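Local coordinates for protein MucR Phosphodiesterase (PDB 5M1T) that belongs to the EAL-domain family of phosphodiesterases and holds two magnesium ions beside a bound C2E ligand, at residues I213-L216 with D221-A224. Sequence-based numbering, arbitrary orientation.
Sequences INEL and DDAA
Leu216 lays one methyl group against the first turn of helix 220-236, and that methyl makes its contacts with Asp222 and Ala223. Followed outward, the leucine side chain starts at a CB that points neither at the helix nor away from it. Its CG lies anti to the carbonyl carbon (chi1 -73°), and the branch beyond sends CD2 across to the helix. There CD2 rests 3.5 Å from Ala223 CA, tighter than usual for two carbons, and 3.6 Å from Ala223 N, over the backbone itself. The same methyl is 4.0 Å from Ala223 CB and 4.1 Å from Asp222 CB. Alanine suits this place because its short side chain lets the leucine methyl come down onto the main chain, while leucine supplies a branched apolar end long enough to span the distance. Asp222 sets out from its CA toward 213-216, but the placing of its carboxylate against Glu215 is doubtful, OD2 being modelled too close to Glu215 CB. No hydrogen bond or salt bridge joins the two segments. The glutamate chain bends at chi2 (-76°) and its end leads away from the helix. Beyond the contact, Ala223 O accepts a hydrogen bond from Ser227 OG. Leu216 also touches Phe253 of helix 248-257, and Ile213 touches Gln250 and Leu254 of the same helix. The contact spans the short connection between helices 210-214 and 220-236, which follow strand 205-208 and precede strand 239-243 of the EAL barrel.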
loop_
_atom_site.group_PDB
_atom_site.type_symbol
_atom_site.label_atom_id
_atom_site.label_comp_id
_atom_site.label_asym_id
_atom_site.label_seq_id
_atom_site.Cartn_x
_atom_site.Cartn_y
_atom_site.Cartn_z
ATOM N N ILE A 213 -16.265 -14.694 19.748
ATOM C CA ILE A 213 -16.566 -16.084 20.078
ATOM C C ILE A 213 -16.253 -16.369 21.555
ATOM O O ILE A 213 -17.036 -16.999 22.253
ATOM C CB ILE A 213 -15.777 -17.044 19.171
ATOM C CG1 ILE A 213 -16.012 -16.702 17.695
ATOM C CG2 ILE A 213 -16.118 -18.486 19.472
ATOM C CD1 ILE A 213 -17.443 -16.500 17.284
ATOM N N ASN A 214 -15.090 -15.906 21.999
ATOM C CA ASN A 214 -14.617 -16.152 23.350
ATOM C C ASN A 214 -15.483 -15.495 24.422
ATOM O O ASN A 214 -15.572 -16.002 25.532
ATOM C CB ASN A 214 -13.213 -15.591 23.476
ATOM C CG ASN A 214 -12.515 -16.030 24.740
ATOM O OD1 ASN A 214 -12.558 -17.212 25.138
ATOM N ND2 ASN A 214 -11.828 -15.091 25.365
ATOM N N GLU A 215 -16.083 -14.343 24.113
ATOM C CA GLU A 215 -16.884 -13.640 25.101
ATOM C C GLU A 215 -18.353 -14.105 25.156
ATOM O O GLU A 215 -19.105 -13.599 25.979
ATOM C CB GLU A 215 -16.826 -12.119 24.858
ATOM C CG GLU A 215 -15.451 -11.469 25.102
ATOM C CD GLU A 215 -15.107 -11.286 26.576
ATOM O OE1 GLU A 215 -13.896 -11.275 26.947
ATOM O OE2 GLU A 215 -16.066 -11.150 27.367
ATOM N N LEU A 216 -18.771 -15.045 24.305
ATOM C CA LEU A 216 -20.213 -15.358 24.181
ATOM C C LEU A 216 -20.821 -15.761 25.524
ATOM O O LEU A 216 -21.874 -15.310 25.875
ATOM C CB LEU A 216 -20.462 -16.441 23.133
ATOM C CG LEU A 216 -20.304 -16.064 21.655
ATOM C CD1 LEU A 216 -20.088 -17.303 20.796
ATOM C CD2 LEU A 216 -21.486 -15.262 21.147
ATOM N N ASP A 221 -24.431 -9.108 24.698
ATOM C CA ASP A 221 -24.297 -8.375 23.457
ATOM C C ASP A 221 -23.546 -9.177 22.394
ATOM O O ASP A 221 -23.842 -9.036 21.215
ATOM C CB ASP A 221 -23.620 -7.015 23.710
ATOM C CG ASP A 221 -24.605 -5.949 24.220
ATOM O OD1 ASP A 221 -25.848 -6.146 24.072
ATOM O OD2 ASP A 221 -24.135 -4.910 24.763
ATOM N N ASP A 222 -22.601 -10.017 22.796
ATOM C CA ASP A 222 -21.758 -10.688 21.806
ATOM C C ASP A 222 -22.537 -11.626 20.908
ATOM O O ASP A 222 -22.232 -11.723 19.740
ATOM C CB ASP A 222 -20.580 -11.460 22.429
ATOM C CG ASP A 222 -19.274 -10.648 22.450
ATOM O OD1 ASP A 222 -19.141 -9.645 21.706
ATOM O OD2 ASP A 222 -18.363 -11.005 23.231
ATOM N N ALA A 223 -23.518 -12.348 21.443
ATOM C CA ALA A 223 -24.303 -13.259 20.641
ATOM C C ALA A 223 -25.091 -12.522 19.546
ATOM O O ALA A 223 -25.256 -13.053 18.434
ATOM C CB ALA A 223 -25.255 -14.055 21.531
ATOM N N ALA A 224 -25.599 -11.325 19.876
ATOM C CA ALA A 224 -26.303 -10.531 18.899
ATOM C C ALA A 224 -25.338 -10.076 17.803
ATOM O O ALA A 224 -25.663 -10.115 16.603
ATOM C CB ALA A 224 -27.007 -9.346 19.555
#